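Local coordinates for protein alkaline phosphatase D (PDB 2YEQ) that hydrolyses phosphate esters, acting as a phosphodiesterase and alkaline phosphatase through an active site that holds iron and calcium, at residues N269-R282 and L318-I332. Sequence-based numbering, arbitrary orientation.
With EDO (1,2-ethanediol), chain B.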
loop_
_atom_site.group_PDB
_atom_site.type_symbol
_atom_site.label_atom_id
_atom_site.label_comp_id
_atom_site.label_asym_id
_atom_site.label_seq_id
_atom_site.Cartn_x
_atom_site.Cartn_y
_atom_site.Cartn_z
ATOM N N ASN A 269 -17.833 13.122 8.340
ATOM C CA ASN A 269 -18.928 12.214 8.010
ATOM C C ASN A 269 -18.894 11.826 6.559
ATOM O O ASN A 269 -19.834 11.234 6.054
ATOM C CB ASN A 269 -20.279 12.852 8.336
ATOM C CG ASN A 269 -20.638 14.012 7.391
ATOM O OD1 ASN A 269 -19.876 14.382 6.475
ATOM N ND2 ASN A 269 -21.802 14.602 7.628
ATOM N N LEU A 270 -17.827 12.179 5.869
ATOM C CA LEU A 270 -17.739 11.883 4.459
ATOM C C LEU A 270 -17.360 10.410 4.176
ATOM O O LEU A 270 -17.916 9.780 3.262
ATOM C CB LEU A 270 -16.724 12.824 3.799
ATOM C CG LEU A 270 -16.500 12.746 2.291
ATOM C CD1 LEU A 270 -17.779 12.998 1.507
ATOM C CD2 LEU A 270 -15.381 13.746 1.853
ATOM N N ALA A 271 -16.367 9.888 4.889
ATOM C CA ALA A 271 -15.844 8.547 4.547
ATOM C C ALA A 271 -15.306 7.845 5.785
ATOM O O ALA A 271 -14.598 8.464 6.593
ATOM C CB ALA A 271 -14.771 8.636 3.473
ATOM N N SER A 272 -15.677 6.574 5.924
ATOM C CA SER A 272 -15.194 5.686 6.979
ATOM C C SER A 272 -14.195 4.717 6.329
ATOM O O SER A 272 -14.537 4.027 5.370
ATOM C CB SER A 272 -16.376 4.938 7.598
ATOM O OG SER A 272 -15.963 3.891 8.462
ATOM N N PHE A 273 -12.954 4.711 6.824
ATOM C CA PHE A 273 -11.861 3.957 6.199
ATOM C C PHE A 273 -11.492 2.774 7.091
ATOM O O PHE A 273 -11.161 2.968 8.250
ATOM C CB PHE A 273 -10.637 4.841 6.037
ATOM C CG PHE A 273 -10.769 5.858 4.943
ATOM C CD1 PHE A 273 -10.474 5.528 3.648
ATOM C CD2 PHE A 273 -11.201 7.150 5.224
ATOM C CE1 PHE A 273 -10.593 6.455 2.624
ATOM C CE2 PHE A 273 -11.321 8.096 4.204
ATOM C CZ PHE A 273 -11.023 7.738 2.900
ATOM N N ASN A 274 -11.589 1.583 6.533
ATOM C CA ASN A 274 -11.175 0.347 7.191
ATOM C C ASN A 274 -9.913 -0.107 6.506
ATOM O O ASN A 274 -9.958 -0.577 5.374
ATOM C CB ASN A 274 -12.270 -0.711 7.043
ATOM C CG ASN A 274 -13.601 -0.245 7.621
ATOM O OD1 ASN A 274 -13.800 -0.238 8.835
ATOM N ND2 ASN A 274 -14.479 0.255 6.747
ATOM N N VAL A 275 -8.787 0.063 7.194
ATOM C CA VAL A 275 -7.489 -0.344 6.683
ATOM C C VAL A 275 -7.245 -1.809 7.137
ATOM O O VAL A 275 -7.121 -2.072 8.323
ATOM C CB VAL A 275 -6.370 0.597 7.225
ATOM C CG1 VAL A 275 -5.042 0.202 6.675
ATOM C CG2 VAL A 275 -6.690 2.086 6.849
ATOM N N LEU A 276 -7.211 -2.728 6.178
ATOM C CA LEU A 276 -7.187 -4.142 6.460
ATOM C C LEU A 276 -5.764 -4.704 6.404
ATOM O O LEU A 276 -4.801 -4.059 5.865
ATOM C CB LEU A 276 -8.050 -4.898 5.452
ATOM C CG LEU A 276 -9.495 -4.401 5.257
ATOM C CD1 LEU A 276 -10.259 -5.337 4.297
ATOM C CD2 LEU A 276 -10.221 -4.228 6.576
ATOM N N ASP A 277 -5.654 -5.915 6.951
ATOM C CA ASP A 277 -4.435 -6.728 6.912
ATOM C C ASP A 277 -4.830 -8.130 6.483
ATOM O O ASP A 277 -5.353 -8.909 7.277
ATOM C CB ASP A 277 -3.791 -6.681 8.305
ATOM C CG ASP A 277 -2.464 -7.476 8.402
ATOM O OD1 ASP A 277 -2.067 -8.168 7.443
ATOM O OD2 ASP A 277 -1.843 -7.357 9.476
ATOM N N THR A 278 -4.603 -8.434 5.210
ATOM C CA THR A 278 -5.005 -9.691 4.631
ATOM C C THR A 278 -3.849 -10.693 4.532
ATOM O O THR A 278 -3.992 -11.714 3.867
ATOM C CB THR A 278 -5.640 -9.484 3.228
ATOM O OG1 THR A 278 -4.685 -8.879 2.326
ATOM C CG2 THR A 278 -6.937 -8.592 3.333
ATOM N N ARG A 279 -2.707 -10.376 5.154
ATOM C CA ARG A 279 -1.559 -11.288 5.223
ATOM C C ARG A 279 -1.372 -11.952 6.562
ATOM O O ARG A 279 -1.069 -13.147 6.602
ATOM C CB ARG A 279 -0.236 -10.569 4.914
ATOM C CG ARG A 279 -0.024 -10.297 3.466
ATOM C CD ARG A 279 0.179 -11.501 2.626
ATOM N NE ARG A 279 0.047 -11.134 1.224
ATOM C CZ ARG A 279 -0.103 -11.969 0.204
ATOM N NH1 ARG A 279 -0.095 -13.308 0.366
ATOM N NH2 ARG A 279 -0.270 -11.471 -1.008
ATOM N N GLN A 280 -1.443 -11.177 7.638
ATOM C CA GLN A 280 -0.941 -11.628 8.939
ATOM C C GLN A 280 -1.740 -12.819 9.559
ATOM O O GLN A 280 -1.203 -13.577 10.411
ATOM C CB GLN A 280 -0.923 -10.460 9.911
ATOM C CG GLN A 280 -0.246 -10.762 11.250
ATOM C CD GLN A 280 -0.119 -9.557 12.138
ATOM O OE1 GLN A 280 -0.421 -8.397 11.740
ATOM N NE2 GLN A 280 0.337 -9.793 13.341
ATOM N N TYR A 281 -3.010 -12.928 9.169
ATOM C CA TYR A 281 -3.935 -13.879 9.759
ATOM C C TYR A 281 -4.522 -14.861 8.758
ATOM O O TYR A 281 -5.257 -15.763 9.155
ATOM C CB TYR A 281 -5.073 -13.150 10.454
ATOM C CG TYR A 281 -4.652 -11.938 11.232
ATOM C CD1 TYR A 281 -4.041 -12.047 12.477
ATOM C CD2 TYR A 281 -4.858 -10.657 10.713
ATOM C CE1 TYR A 281 -3.644 -10.917 13.180
ATOM C CE2 TYR A 281 -4.478 -9.542 11.399
ATOM C CZ TYR A 281 -3.869 -9.656 12.634
ATOM O OH TYR A 281 -3.513 -8.488 13.301
ATOM N N ARG A 282 -4.177 -14.737 7.485
ATOM C CA ARG A 282 -4.829 -15.529 6.477
ATOM C C ARG A 282 -4.432 -17.011 6.499
ATOM O O ARG A 282 -3.281 -17.365 6.835
ATOM C CB ARG A 282 -4.585 -14.970 5.078
ATOM C CG ARG A 282 -3.142 -14.987 4.606
ATOM C CD ARG A 282 -3.049 -15.231 3.142
ATOM N NE ARG A 282 -3.304 -14.012 2.385
ATOM C CZ ARG A 282 -3.389 -13.954 1.069
ATOM N NH1 ARG A 282 -3.325 -15.062 0.326
ATOM N NH2 ARG A 282 -3.546 -12.767 0.476
ATOM N N LEU A 318 -18.662 -1.483 9.539
ATOM C CA LEU A 318 -19.527 -1.318 8.383
ATOM C C LEU A 318 -20.980 -1.145 8.833
ATOM O O LEU A 318 -21.732 -0.379 8.242
ATOM C CB LEU A 318 -19.418 -2.502 7.423
ATOM C CG LEU A 318 -18.178 -2.635 6.536
ATOM C CD1 LEU A 318 -18.230 -3.929 5.734
ATOM C CD2 LEU A 318 -17.984 -1.438 5.583
ATOM N N GLY A 319 -21.370 -1.847 9.885
ATOM C CA GLY A 319 -22.745 -1.837 10.339
ATOM C C GLY A 319 -23.155 -0.584 11.087
ATOM O O GLY A 319 -24.312 -0.215 11.066
ATOM N N SER A 320 -22.200 0.061 11.748
ATOM C CA SER A 320 -22.454 1.228 12.556
ATOM C C SER A 320 -22.072 2.561 11.863
ATOM O O SER A 320 -22.341 3.621 12.392
ATOM C CB SER A 320 -21.695 1.083 13.859
ATOM O OG SER A 320 -20.308 1.229 13.613
ATOM N N SER A 321 -21.460 2.502 10.688
ATOM C CA SER A 321 -21.039 3.710 9.980
ATOM C C SER A 321 -22.236 4.501 9.446
ATOM O O SER A 321 -23.114 3.945 8.807
ATOM C CB SER A 321 -20.156 3.354 8.797
ATOM O OG SER A 321 -19.921 4.464 7.949
ATOM N N THR A 322 -22.239 5.805 9.686
ATOM C CA THR A 322 -23.217 6.687 9.063
ATOM C C THR A 322 -22.544 7.606 8.055
ATOM O O THR A 322 -23.153 8.572 7.614
ATOM C CB THR A 322 -23.922 7.541 10.108
ATOM O OG1 THR A 322 -22.939 8.224 10.881
ATOM C CG2 THR A 322 -24.767 6.674 11.025
ATOM N N ALA A 323 -21.303 7.308 7.677
ATOM C CA ALA A 323 -20.581 8.138 6.718
ATOM C C ALA A 323 -21.175 7.987 5.342
ATOM O O ALA A 323 -21.836 7.006 5.071
ATOM C CB ALA A 323 -19.087 7.773 6.695
ATOM N N HIS A 324 -20.926 8.960 4.464
ATOM C CA HIS A 324 -21.358 8.877 3.061
ATOM C C HIS A 324 -20.708 7.752 2.277
ATOM O O HIS A 324 -21.284 7.283 1.293
ATOM C CB HIS A 324 -21.093 10.189 2.313
ATOM C CG HIS A 324 -21.978 11.312 2.758
ATOM N ND1 HIS A 324 -23.328 11.342 2.487
ATOM C CD2 HIS A 324 -21.717 12.419 3.496
ATOM C CE1 HIS A 324 -23.859 12.426 3.027
ATOM N NE2 HIS A 324 -22.906 13.091 3.654
ATOM N N TRP A 325 -19.503 7.337 2.688
ATOM C CA TRP A 325 -18.785 6.251 2.028
ATOM C C TRP A 325 -18.132 5.308 3.053
ATOM O O TRP A 325 -17.726 5.727 4.144
ATOM C CB TRP A 325 -17.703 6.813 1.120
ATOM C CG TRP A 325 -18.232 7.692 0.019
ATOM C CD1 TRP A 325 -18.341 9.050 0.037
ATOM C CD2 TRP A 325 -18.750 7.266 -1.226
ATOM N NE1 TRP A 325 -18.885 9.506 -1.145
ATOM C CE2 TRP A 325 -19.144 8.426 -1.941
ATOM C CE3 TRP A 325 -18.920 6.017 -1.822
ATOM C CZ2 TRP A 325 -19.703 8.360 -3.206
ATOM C CZ3 TRP A 325 -19.449 5.953 -3.066
ATOM C CH2 TRP A 325 -19.841 7.121 -3.760
ATOM N N ASN A 326 -18.058 4.036 2.690
ATOM C CA ASN A 326 -17.388 3.004 3.508
ATOM C C ASN A 326 -16.294 2.452 2.638
ATOM O O ASN A 326 -16.546 2.040 1.515
ATOM C CB ASN A 326 -18.374 1.911 3.887
ATOM C CG ASN A 326 -19.347 2.360 4.914
ATOM O OD1 ASN A 326 -18.962 2.709 6.022
ATOM N ND2 ASN A 326 -20.641 2.356 4.565
ATOM N N VAL A 327 -15.056 2.525 3.116
ATOM C CA VAL A 327 -13.897 2.227 2.269
ATOM C C VAL A 327 -13.119 1.060 2.885
ATOM O O VAL A 327 -12.943 1.028 4.099
ATOM C CB VAL A 327 -12.990 3.458 2.131
ATOM C CG1 VAL A 327 -11.792 3.188 1.170
ATOM C CG2 VAL A 327 -13.824 4.676 1.628
ATOM N N LEU A 328 -12.746 0.106 2.039
ATOM C CA LEU A 328 -11.822 -0.969 2.392
ATOM C C LEU A 328 -10.474 -0.687 1.726
ATOM O O LEU A 328 -10.313 -0.845 0.539
ATOM C CB LEU A 328 -12.351 -2.333 1.927
ATOM C CG LEU A 328 -13.711 -2.838 2.410
ATOM C CD1 LEU A 328 -13.839 -4.371 2.116
ATOM C CD2 LEU A 328 -13.911 -2.486 3.843
ATOM N N ALA A 329 -9.523 -0.218 2.504
ATOM C CA ALA A 329 -8.179 0.037 1.994
ATOM C C ALA A 329 -7.398 -1.240 2.261
ATOM O O ALA A 329 -7.073 -1.520 3.410
ATOM C CB ALA A 329 -7.558 1.185 2.741
ATOM N N GLN A 330 -7.088 -1.980 1.213
ATOM C CA GLN A 330 -6.534 -3.321 1.387
ATOM C C GLN A 330 -5.642 -3.713 0.230
ATOM O O GLN A 330 -5.307 -2.868 -0.611
ATOM C CB GLN A 330 -7.667 -4.330 1.663
ATOM C CG GLN A 330 -8.701 -4.451 0.556
ATOM C CD GLN A 330 -8.326 -5.484 -0.460
ATOM O OE1 GLN A 330 -7.993 -6.631 -0.112
ATOM N NE2 GLN A 330 -8.310 -5.083 -1.719
ATOM N N GLN A 331 -5.226 -4.989 0.183
ATOM C CA GLN A 331 -4.065 -5.385 -0.592
ATOM C C GLN A 331 -4.308 -5.973 -1.941
ATOM O O GLN A 331 -3.540 -5.719 -2.886
ATOM C CB GLN A 331 -3.257 -6.430 0.218
ATOM C CG GLN A 331 -2.630 -5.914 1.499
ATOM C CD GLN A 331 -3.600 -5.644 2.631
ATOM O OE1 GLN A 331 -4.697 -6.222 2.712
ATOM N NE2 GLN A 331 -3.176 -4.767 3.556
ATOM N N ILE A 332 -5.326 -6.832 -2.038
ATOM C CA ILE A 332 -5.414 -7.781 -3.133
ATOM C C ILE A 332 -6.751 -7.720 -3.905
ATOM O O ILE A 332 -7.756 -7.202 -3.429
ATOM C CB ILE A 332 -5.171 -9.232 -2.601
ATOM C CG1 ILE A 332 -6.007 -9.492 -1.358
ATOM C CG2 ILE A 332 -3.647 -9.492 -2.320
ATOM C CD1 ILE A 332 -6.190 -10.992 -1.020
HETATM C C1 EDO B . -17.756 3.943 11.712
HETATM O O1 EDO B . -17.687 5.307 11.250
HETATM C C2 EDO B . -17.725 3.869 13.234
HETATM O O2 EDO B . -17.330 2.554 13.639
HETATM O O HOH W 1 -16.947 1.622 7.670
#
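Main-chain hydrogen bonds pair S272 and N274 with W325, V327 and A329, as in a parallel sheet: S272 N donates to W325 O and S272 O accepts from V327 N (2.8 Å), then N274 repeats the pattern two residues on, with V327 O and A329 N. V327 O takes a second donor, N274 ND2 (3.2 Å), which comes in on the face of the carbonyl away from N274 N; with CG beside its own backbone N (chi1 -58°), the short asparagine can curl back this far. Its OD1 is held by N317. A water bonded to N274 ND2, S272 OG and N326 OD1 links the strands, and S321 OG donates to the same N326 OD1, so serine and asparagine suit these places, while L328 CD2 packs against N274 CB. S272 OG also bonds to H264 NE2.

On the other face, beta-branched V327 lies alongside F273, its CB 3.6 Å from CD1 of the ring; A271 CB meets W325 CB, and A329 CB faces V275 CG2. Strands 271-275 and 325-329, joined through helix 308-320 in a beta-alpha-beta crossover, belong to one mixed sheet of the calcineurin-like phosphatase domain.

Past the strand ends Q331, bent at chi2 (72°), sends NE2 almost straight to L276 O (2.9 Å, 177°), while OE1 accepts from T278 OG1 (2.7 Å). An alanine here would lose the amide and would probably leave T278 OG1 without its acceptor and the loop after L276 freer to shift. That loop leads to R279, salt-bridged to the calcium ligand D209, and to R282, whose NE donates to T278 O, NH1 pairs with D350 and NH2 rests against I332 CD1 (3.5 Å).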